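Local coordinates for protein fanconi-associated nuclease 1 homolog (Pseudomonas aeruginosa, PDB 5Y7Q) that belongs to the Fanconi-associated nuclease 1 family and joins HTH-type, SAP and VRR-NUC domains in a single DNA-bound chain, at residues A[45-48]-A[49-53]; A[83-86]-A[87-91]; A[188-191]-A[192-196]. All blocks are in the same frame, centred on the assembly; numbering follows the deposited sequence.

Contact 1 (A[45-48]-A[49-53]); sequences HNFR and AVLAW
Leu51 brings its CD1 methyl to 3.6 Å from CE2 of Phe47, one turn earlier on helix 42-57, and this is the tightly packed part of the contact. The approach to the ring is oblique. Leu51 CG and CD2 stand 3.8 and 3.9 Å from the same CE2 of Phe47, evidence that the whole branch point leans on that corner of the ring. Phe47 holds CG anti to the backbone N (chi1 -167°), which turns its ring along the helix toward Leu51 although its CB starts out away from it. Phe73 and Trp208 meet the same ring with planes at about 45°, and Leu196 of helix 190-201 touches Leu51, so the pair is buried.

The other side is looser. Ala49 and Ala52 are exposed and offer only methyls. Arg48, bent at chi2 and chi3, carries NH2 to the edge of the His45 ring, in its plane, and forms a salt bridge there with Glu78. Beneath both sides run four i to i+4 backbone bonds, of which Ala52 N to Arg48 O (3.0 Å, 174°) is the straightest. Cohesion across these segments therefore comes from main-chain hydrogen bonds plus one apolar pair, and the charge of Arg48 is answered by another helix, an amphipathic division of labour.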
loop_
_atom_site.group_PDB
_atom_site.type_symbol
_atom_site.label_atom_id
_atom_site.label_comp_id
_atom_site.label_asym_id
_atom_site.label_seq_id
_atom_site.Cartn_x
_atom_site.Cartn_y
_atom_site.Cartn_z
ATOM N N HIS A 45 -8.227 -26.301 -7.341
ATOM C CA HIS A 45 -9.625 -25.935 -7.089
ATOM C C HIS A 45 -9.820 -24.418 -7.057
ATOM O O HIS A 45 -10.747 -23.879 -7.685
ATOM C CB HIS A 45 -10.100 -26.532 -5.767
ATOM C CG HIS A 45 -10.137 -28.023 -5.742
ATOM N ND1 HIS A 45 -10.124 -28.791 -6.886
ATOM C CD2 HIS A 45 -10.209 -28.894 -4.705
ATOM C CE1 HIS A 45 -10.176 -30.070 -6.557
ATOM N NE2 HIS A 45 -10.228 -30.160 -5.240
ATOM N N ASN A 46 -8.959 -23.706 -6.320
ATOM C CA ASN A 46 -9.097 -22.255 -6.277
ATOM C C ASN A 46 -8.913 -21.648 -7.669
ATOM O O ASN A 46 -9.667 -20.749 -8.077
ATOM C CB ASN A 46 -8.105 -21.645 -5.270
ATOM C CG ASN A 46 -8.283 -22.186 -3.839
ATOM O OD1 ASN A 46 -9.347 -22.710 -3.482
ATOM N ND2 ASN A 46 -7.230 -22.055 -3.018
ATOM N N PHE A 47 -7.937 -22.149 -8.425
ATOM C CA PHE A 47 -7.670 -21.602 -9.754
ATOM C C PHE A 47 -8.852 -21.803 -10.708
ATOM O O PHE A 47 -9.230 -20.875 -11.445
ATOM C CB PHE A 47 -6.407 -22.247 -10.319
ATOM C CG PHE A 47 -5.864 -21.552 -11.523
ATOM C CD1 PHE A 47 -4.937 -20.535 -11.392
ATOM C CD2 PHE A 47 -6.280 -21.903 -12.783
ATOM C CE1 PHE A 47 -4.439 -19.889 -12.503
ATOM C CE2 PHE A 47 -5.777 -21.260 -13.887
ATOM C CZ PHE A 47 -4.856 -20.252 -13.746
ATOM N N ARG A 48 -9.434 -23.014 -10.729
ATOM C CA ARG A 48 -10.670 -23.242 -11.482
ATOM C C ARG A 48 -11.778 -22.282 -11.035
ATOM O O ARG A 48 -12.524 -21.745 -11.871
ATOM C CB ARG A 48 -11.128 -24.705 -11.343
ATOM C CG ARG A 48 -10.037 -25.752 -11.572
ATOM C CD ARG A 48 -10.539 -27.014 -12.198
ATOM N NE ARG A 48 -10.773 -28.117 -11.261
ATOM C CZ ARG A 48 -10.147 -29.296 -11.315
ATOM N NH1 ARG A 48 -9.229 -29.508 -12.243
ATOM N NH2 ARG A 48 -10.428 -30.263 -10.444
ATOM N N ALA A 49 -11.888 -22.033 -9.719
ATOM C CA ALA A 49 -12.879 -21.071 -9.232
ATOM C C ALA A 49 -12.686 -19.694 -9.861
ATOM O O ALA A 49 -13.665 -19.050 -10.271
ATOM C CB ALA A 49 -12.821 -20.961 -7.707
ATOM N N VAL A 50 -11.432 -19.229 -9.950
ATOM C CA VAL A 50 -11.179 -17.916 -10.553
ATOM C C VAL A 50 -11.508 -17.914 -12.043
ATOM O O VAL A 50 -12.070 -16.936 -12.559
ATOM C CB VAL A 50 -9.730 -17.462 -10.314
ATOM C CG1 VAL A 50 -9.231 -16.634 -11.508
ATOM C CG2 VAL A 50 -9.653 -16.633 -9.049
ATOM N N LEU A 51 -11.143 -18.989 -12.765
ATOM C CA LEU A 51 -11.453 -19.036 -14.196
ATOM C C LEU A 51 -12.954 -18.950 -14.430
ATOM O O LEU A 51 -13.418 -18.167 -15.269
ATOM C CB LEU A 51 -10.878 -20.296 -14.835
ATOM C CG LEU A 51 -9.355 -20.396 -14.825
ATOM C CD1 LEU A 51 -8.949 -21.606 -15.602
ATOM C CD2 LEU A 51 -8.653 -19.140 -15.358
ATOM N N ALA A 52 -13.734 -19.735 -13.679
ATOM C CA ALA A 52 -15.186 -19.682 -13.815
ATOM C C ALA A 52 -15.712 -18.283 -13.535
ATOM O O ALA A 52 -16.471 -17.714 -14.337
ATOM C CB ALA A 52 -15.836 -20.686 -12.866
ATOM N N TRP A 53 -15.324 -17.725 -12.377
ATOM C CA TRP A 53 -15.728 -16.380 -11.983
ATOM C C TRP A 53 -15.489 -15.371 -13.105
ATOM O O TRP A 53 -16.374 -14.572 -13.435
ATOM C CB TRP A 53 -14.952 -16.015 -10.723
ATOM C CG TRP A 53 -15.253 -14.739 -10.061
ATOM C CD1 TRP A 53 -14.729 -13.518 -10.352
ATOM C CD2 TRP A 53 -16.095 -14.556 -8.921
ATOM N NE1 TRP A 53 -15.206 -12.572 -9.472
ATOM C CE2 TRP A 53 -16.054 -13.182 -8.587
ATOM C CE3 TRP A 53 -16.898 -15.416 -8.159
ATOM C CZ2 TRP A 53 -16.774 -12.653 -7.522
ATOM C CZ3 TRP A 53 -17.613 -14.891 -7.108
ATOM C CH2 TRP A 53 -17.546 -13.520 -6.794
#

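Contact 2 (A[83-86]-A[87-91]); sequences LLVR and MVMRK. With nucleotides of chain B.
Val85 and Met89 meet one turn apart on helix 78-89, their side chains crossing obliquely with CG1 of Val85 3.9 Å from SD of Met89. A similar crossing joins Leu83 and Met87, where CG of the leucine lies 4.1 Å from SD of the methionine; Met87 is extended at chi2 and turns at chi3 beyond the sulfur. Between these two pairs, Leu84 CG faces Val88 CG2 at 4.2 Å. The apolar side chains thus spread round the helix: Val85 reaches Phe47 and Leu44 of helix 42-57, while Leu84, Met87 and Val88 lie on Leu187 of strand 184-187.

Arg86 and Arg90 are directed instead at the bound DNA. A bend at chi2 (-59°) swings the Arg86 guanidinium toward DG10 of chain B, whose OP2 lies in its plane at the edge. NH1 and NH2 of Arg86 both donate to that one oxygen, at 3.0 and 3.2 Å, a forked grip. Glu104 pairs with NH2 and Tyr43 makes a cation-pi contact, so the group has protein partners as well as the phosphate. Arg90 uses NE, 2.9 Å from OP1 of DT8 of chain B at a bent angle of 135°, and has C5' of that nucleotide over one face; its NH1 is held by Lys99 O and Tyr102 OH. The backbone N of Lys91 adds a bond of 2.7 Å to OP2 of DT8.

Three sound i to i+4 backbone bonds precede a weak one from Arg90 N to Arg86 O (3.3 Å, 125°). The bonds to DNA described here all go to phosphate oxygens, consistent with a phosphate-binding site toward the C-terminal end of a helix in the HTH domain.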
loop_
_atom_site.group_PDB
_atom_site.type_symbol
_atom_site.label_atom_id
_atom_site.label_comp_id
_atom_site.label_asym_id
_atom_site.label_seq_id
_atom_site.Cartn_x
_atom_site.Cartn_y
_atom_site.Cartn_z
ATOM N N LEU A 83 0.138 -29.003 -12.253
ATOM C CA LEU A 83 1.506 -28.573 -12.493
ATOM C C LEU A 83 1.536 -27.129 -12.937
ATOM O O LEU A 83 2.351 -26.334 -12.441
ATOM C CB LEU A 83 2.168 -29.454 -13.535
ATOM C CG LEU A 83 3.604 -29.003 -13.741
ATOM C CD1 LEU A 83 4.336 -29.116 -12.402
ATOM C CD2 LEU A 83 4.275 -29.846 -14.839
ATOM N N LEU A 84 0.626 -26.762 -13.839
ATOM C CA LEU A 84 0.572 -25.381 -14.289
ATOM C C LEU A 84 0.421 -24.441 -13.111
ATOM O O LEU A 84 1.221 -23.509 -12.921
ATOM C CB LEU A 84 -0.583 -25.171 -15.255
ATOM C CG LEU A 84 -0.415 -23.838 -15.972
ATOM C CD1 LEU A 84 0.998 -23.781 -16.536
ATOM C CD2 LEU A 84 -1.431 -23.707 -17.087
ATOM N N VAL A 85 -0.597 -24.685 -12.292
ATOM C CA VAL A 85 -0.883 -23.734 -11.231
ATOM C C VAL A 85 0.308 -23.628 -10.294
ATOM O O VAL A 85 0.692 -22.519 -9.864
ATOM C CB VAL A 85 -2.177 -24.141 -10.519
ATOM C CG1 VAL A 85 -2.401 -23.289 -9.330
ATOM C CG2 VAL A 85 -3.336 -23.987 -11.494
ATOM N N ARG A 86 0.973 -24.762 -10.032
ATOM C CA ARG A 86 2.198 -24.712 -9.243
ATOM C C ARG A 86 3.229 -23.769 -9.860
ATOM O O ARG A 86 3.816 -22.948 -9.156
ATOM C CB ARG A 86 2.780 -26.103 -9.078
ATOM C CG ARG A 86 1.936 -26.992 -8.248
ATOM C CD ARG A 86 1.719 -26.447 -6.881
ATOM N NE ARG A 86 1.349 -27.551 -6.014
ATOM C CZ ARG A 86 1.278 -27.499 -4.685
ATOM N NH1 ARG A 86 1.555 -26.372 -4.055
ATOM N NH2 ARG A 86 0.950 -28.595 -3.995
ATOM N N MET A 87 3.469 -23.861 -11.174
ATOM C CA MET A 87 4.472 -22.962 -11.750
ATOM C C MET A 87 4.034 -21.497 -11.655
ATOM O O MET A 87 4.855 -20.612 -11.369
ATOM C CB MET A 87 4.760 -23.349 -13.203
ATOM C CG MET A 87 5.224 -24.811 -13.370
ATOM S SD MET A 87 5.247 -25.424 -15.043
ATOM C CE MET A 87 6.460 -24.342 -15.725
ATOM N N VAL A 88 2.742 -21.235 -11.859
ATOM C CA VAL A 88 2.233 -19.869 -11.860
ATOM C C VAL A 88 2.388 -19.235 -10.491
ATOM O O VAL A 88 2.722 -18.056 -10.376
ATOM C CB VAL A 88 0.765 -19.864 -12.318
ATOM C CG1 VAL A 88 0.169 -18.473 -12.210
ATOM C CG2 VAL A 88 0.636 -20.426 -13.751
ATOM N N MET A 89 2.163 -19.999 -9.430
ATOM C CA MET A 89 2.211 -19.413 -8.094
ATOM C C MET A 89 3.615 -19.302 -7.529
ATOM O O MET A 89 3.778 -18.725 -6.445
ATOM C CB MET A 89 1.356 -20.227 -7.130
ATOM C CG MET A 89 -0.098 -20.161 -7.472
ATOM S SD MET A 89 -1.108 -21.156 -6.388
ATOM C CE MET A 89 0.035 -22.533 -6.033
ATOM N N ARG A 90 4.626 -19.847 -8.194
ATOM C CA ARG A 90 5.973 -19.686 -7.680
ATOM C C ARG A 90 6.621 -18.494 -8.366
ATOM O O ARG A 90 6.092 -17.933 -9.326
ATOM C CB ARG A 90 6.789 -20.971 -7.873
ATOM C CG ARG A 90 6.449 -22.082 -6.892
ATOM C CD ARG A 90 6.926 -23.473 -7.328
ATOM N NE ARG A 90 8.389 -23.577 -7.332
ATOM C CZ ARG A 90 9.065 -24.692 -7.053
ATOM N NH1 ARG A 90 8.407 -25.806 -6.734
ATOM N NH2 ARG A 90 10.400 -24.689 -7.079
ATOM N N LYS A 91 7.805 -18.139 -7.883
ATOM C CA LYS A 91 8.498 -16.943 -8.343
ATOM C C LYS A 91 9.242 -17.219 -9.641
ATOM O O LYS A 91 9.805 -18.305 -9.843
ATOM C CB LYS A 91 9.474 -16.458 -7.261
ATOM C CG LYS A 91 10.464 -15.373 -7.679
ATOM C CD LYS A 91 9.773 -14.054 -7.998
ATOM C CE LYS A 91 9.892 -13.070 -6.837
ATOM N NZ LYS A 91 11.304 -12.620 -6.601
ATOM P P DT B 8 9.559 -20.305 -5.312
ATOM O OP1 DT B 8 9.910 -21.233 -6.431
ATOM O OP2 DT B 8 8.790 -19.069 -5.579
ATOM O "O5'" DT B 8 8.899 -21.210 -4.197
ATOM C "C5'" DT B 8 9.713 -22.183 -3.606
ATOM C "C4'" DT B 8 8.953 -23.000 -2.612
ATOM O "O4'" DT B 8 9.027 -22.364 -1.319
ATOM C "C3'" DT B 8 7.480 -23.171 -2.927
ATOM O "O3'" DT B 8 7.148 -24.500 -2.716
ATOM C "C2'" DT B 8 6.787 -22.240 -1.917
ATOM C "C1'" DT B 8 7.742 -22.322 -0.747
ATOM N N1 DT B 8 7.700 -21.168 0.242
ATOM C C2 DT B 8 7.709 -21.461 1.590
ATOM O O2 DT B 8 7.716 -22.601 2.026
ATOM N N3 DT B 8 7.696 -20.375 2.421
ATOM C C4 DT B 8 7.688 -19.040 2.055
ATOM O O4 DT B 8 7.687 -18.128 2.884
ATOM C C5 DT B 8 7.682 -18.793 0.638
ATOM C C7 DT B 8 7.676 -17.382 0.141
ATOM C C6 DT B 8 7.698 -19.858 -0.200
ATOM P P DG B 10 1.109 -27.769 0.027
ATOM O OP1 DG B 10 1.229 -29.241 0.091
ATOM O OP2 DG B 10 0.792 -27.049 -1.217
ATOM O "O5'" DG B 10 0.058 -27.409 1.162
ATOM C "C5'" DG B 10 0.270 -27.911 2.471
ATOM C "C4'" DG B 10 -0.472 -27.079 3.469
ATOM O "O4'" DG B 10 0.157 -25.786 3.548
ATOM C "C3'" DG B 10 -1.931 -26.836 3.098
ATOM O "O3'" DG B 10 -2.779 -27.344 4.099
ATOM C "C2'" DG B 10 -2.063 -25.319 2.978
ATOM C "C1'" DG B 10 -0.825 -24.796 3.680
ATOM N N9 DG B 10 -0.339 -23.581 3.069
ATOM C C8 DG B 10 -0.227 -23.319 1.723
ATOM N N7 DG B 10 0.235 -22.131 1.461
ATOM C C5 DG B 10 0.429 -21.564 2.717
ATOM C C6 DG B 10 0.911 -20.281 3.079
ATOM O O6 DG B 10 1.272 -19.352 2.329
ATOM N N1 DG B 10 0.942 -20.120 4.472
ATOM C C2 DG B 10 0.550 -21.083 5.391
ATOM N N2 DG B 10 0.651 -20.760 6.686
ATOM N N3 DG B 10 0.106 -22.280 5.062
ATOM C C4 DG B 10 0.069 -22.451 3.715
ATOM P P DT B 9 5.794 -25.111 -3.299
ATOM O OP1 DT B 9 6.266 -26.406 -3.831
ATOM O OP2 DT B 9 5.000 -24.129 -4.077
ATOM O "O5'" DT B 9 4.953 -25.402 -1.994
ATOM C "C5'" DT B 9 5.570 -26.096 -0.926
ATOM C "C4'" DT B 9 4.639 -26.192 0.258
ATOM O "O4'" DT B 9 4.877 -25.073 1.147
ATOM C "C3'" DT B 9 3.148 -26.161 -0.101
ATOM O "O3'" DT B 9 2.480 -27.175 0.589
ATOM C "C2'" DT B 9 2.691 -24.783 0.366
ATOM C "C1'" DT B 9 3.646 -24.492 1.517
ATOM N N1 DT B 9 3.876 -23.025 1.744
ATOM C C2 DT B 9 3.987 -22.536 3.034
ATOM O O2 DT B 9 3.912 -23.239 4.035
ATOM N N3 DT B 9 4.189 -21.181 3.110
ATOM C C4 DT B 9 4.281 -20.285 2.053
ATOM O O4 DT B 9 4.458 -19.078 2.221
ATOM C C5 DT B 9 4.141 -20.863 0.742
ATOM C C7 DT B 9 4.222 -19.994 -0.467
ATOM C C6 DT B 9 3.957 -22.185 0.650
#

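Contact 3 (A[188-191]-A[192-196]); sequences RCMA and LCDRL
Cys189 and Cys193 face each other through their sulfurs, SG to SG 4.1 Å, a van der Waals contact far too long for a disulfide. Cys189 places SG between its backbone N and carbonyl carbon (chi1 58°), and Cys193 keeps its own SG beside the backbone N, which brings the two together one turn apart. The next pair along is at the same distance but sets an apolar group against a polar one: CE of Met190 stands 4.1 Å from OD1 of Asp194. The Asp194 carboxylate also lies beside the Met190 carbonyl, and OD1 has a long, weak ion pair with Arg197.

Backbone bonds set this spacing. Cys193 N binds Cys189 O at 3.1 Å (162°), Asp194 N binds Met190 O at 2.9 Å, and Arg195 N binds Ala191 O at 2.8 Å. The first makes Cys189, at the N-cap position, the acceptor that opens helix 190-201.

Further out, Phe69 of helix 64-75 touches Cys189 and Leu192, and Arg195 reaches helix 236-253, where Asp240 forms its salt bridge. Leu196 packs on Ile54 of helix 42-57. The segment thus begins just beyond strand 184-187, the middle strand of a three-stranded antiparallel sheet, and runs on among these three helices.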
loop_
_atom_site.group_PDB
_atom_site.type_symbol
_atom_site.label_atom_id
_atom_site.label_comp_id
_atom_site.label_asym_id
_atom_site.label_seq_id
_atom_site.Cartn_x
_atom_site.Cartn_y
_atom_site.Cartn_z
ATOM N N ARG A 188 5.414 -19.801 -20.392
ATOM C CA ARG A 188 5.220 -18.747 -21.390
ATOM C C ARG A 188 3.883 -18.009 -21.344
ATOM O O ARG A 188 3.675 -17.113 -22.169
ATOM C CB ARG A 188 5.460 -19.316 -22.789
ATOM C CG ARG A 188 6.941 -19.309 -23.173
ATOM C CD ARG A 188 7.241 -18.272 -24.247
ATOM N NE ARG A 188 6.061 -17.967 -25.063
ATOM C CZ ARG A 188 5.562 -18.754 -26.022
ATOM N NH1 ARG A 188 4.475 -18.385 -26.701
ATOM N NH2 ARG A 188 6.135 -19.923 -26.288
ATOM N N CYS A 189 2.958 -18.378 -20.459
ATOM C CA CYS A 189 1.644 -17.739 -20.362
ATOM C C CYS A 189 1.504 -16.695 -19.218
ATOM O O CYS A 189 0.384 -16.252 -18.935
ATOM C CB CYS A 189 0.556 -18.815 -20.256
ATOM S SG CYS A 189 0.723 -19.949 -18.856
ATOM N N MET A 190 2.592 -16.326 -18.531
ATOM C CA MET A 190 2.471 -15.500 -17.324
ATOM C C MET A 190 1.760 -14.166 -17.549
ATOM O O MET A 190 1.111 -13.674 -16.629
ATOM C CB MET A 190 3.835 -15.215 -16.719
ATOM C CG MET A 190 3.814 -15.217 -15.250
ATOM S SD MET A 190 3.101 -16.724 -14.582
ATOM C CE MET A 190 2.881 -16.198 -12.886
ATOM N N ALA A 191 1.890 -13.541 -18.720
ATOM C CA ALA A 191 1.195 -12.276 -18.927
ATOM C C ALA A 191 -0.310 -12.475 -18.903
ATOM O O ALA A 191 -1.036 -11.710 -18.257
ATOM C CB ALA A 191 1.614 -11.619 -20.237
ATOM N N LEU A 192 -0.791 -13.504 -19.595
ATOM C CA LEU A 192 -2.215 -13.808 -19.615
ATOM C C LEU A 192 -2.738 -14.183 -18.225
ATOM O O LEU A 192 -3.869 -13.845 -17.857
ATOM C CB LEU A 192 -2.442 -14.927 -20.625
ATOM C CG LEU A 192 -3.758 -15.653 -20.695
ATOM C CD1 LEU A 192 -4.839 -14.632 -20.661
ATOM C CD2 LEU A 192 -3.762 -16.370 -22.002
ATOM N N CYS A 193 -1.924 -14.874 -17.434
ATOM C CA CYS A 193 -2.295 -15.155 -16.050
ATOM C C CYS A 193 -2.351 -13.880 -15.208
ATOM O O CYS A 193 -3.297 -13.673 -14.436
ATOM C CB CYS A 193 -1.315 -16.148 -15.444
ATOM S SG CYS A 193 -1.531 -17.775 -16.151
ATOM N N ASP A 194 -1.334 -13.022 -15.317
ATOM C CA ASP A 194 -1.375 -11.792 -14.547
ATOM C C ASP A 194 -2.565 -10.942 -14.971
ATOM O O ASP A 194 -3.212 -10.309 -14.124
ATOM C CB ASP A 194 -0.040 -11.039 -14.663
ATOM C CG ASP A 194 1.109 -11.753 -13.901
ATOM O OD1 ASP A 194 0.834 -12.642 -13.047
ATOM O OD2 ASP A 194 2.291 -11.433 -14.163
ATOM N N ARG A 195 -2.920 -10.973 -16.256
ATOM C CA ARG A 195 -4.109 -10.250 -16.683
ATOM C C ARG A 195 -5.356 -10.835 -16.036
ATOM O O ARG A 195 -6.275 -10.089 -15.668
ATOM C CB ARG A 195 -4.222 -10.248 -18.209
ATOM C CG ARG A 195 -5.471 -9.565 -18.696
ATOM C CD ARG A 195 -5.566 -9.516 -20.198
ATOM N NE ARG A 195 -4.921 -8.325 -20.743
ATOM C CZ ARG A 195 -5.568 -7.279 -21.255
ATOM N NH1 ARG A 195 -6.903 -7.250 -21.306
ATOM N NH2 ARG A 195 -4.870 -6.249 -21.717
ATOM N N LEU A 196 -5.395 -12.164 -15.847
ATOM C CA LEU A 196 -6.560 -12.757 -15.188
ATOM C C LEU A 196 -6.604 -12.391 -13.706
ATOM O O LEU A 196 -7.657 -12.004 -13.189
ATOM C CB LEU A 196 -6.570 -14.272 -15.358
ATOM C CG LEU A 196 -6.686 -14.922 -16.747
ATOM C CD1 LEU A 196 -6.451 -16.419 -16.588
ATOM C CD2 LEU A 196 -8.029 -14.666 -17.456
#

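Overall arrangement
The contacts come in series along the chain, on helices 42-57, 78-89 and 190-201. Contacts 1 and 2 both lie in the FAN1 HTH domain region, whereas contact 3 arrives much later in sequence and yet joins the same cluster. Its centre is about 11 Å from that of contact 2; the centre of contact 1 lies about 15 Å from each of the other two centres. All three pairs touch: Phe47 CG meets Val85 CG2 at 3.5 Å, Leu51 CD2 meets Leu196 CD1 at 3.7 Å, and Val88 CG2 lies 4.2 Å from Cys193 SG. This is consistent with one continuous apolar interior among the three helices, while contact 2 alone reaches the bound nucleotides, so the phosphate-binding helix is backed by the other two.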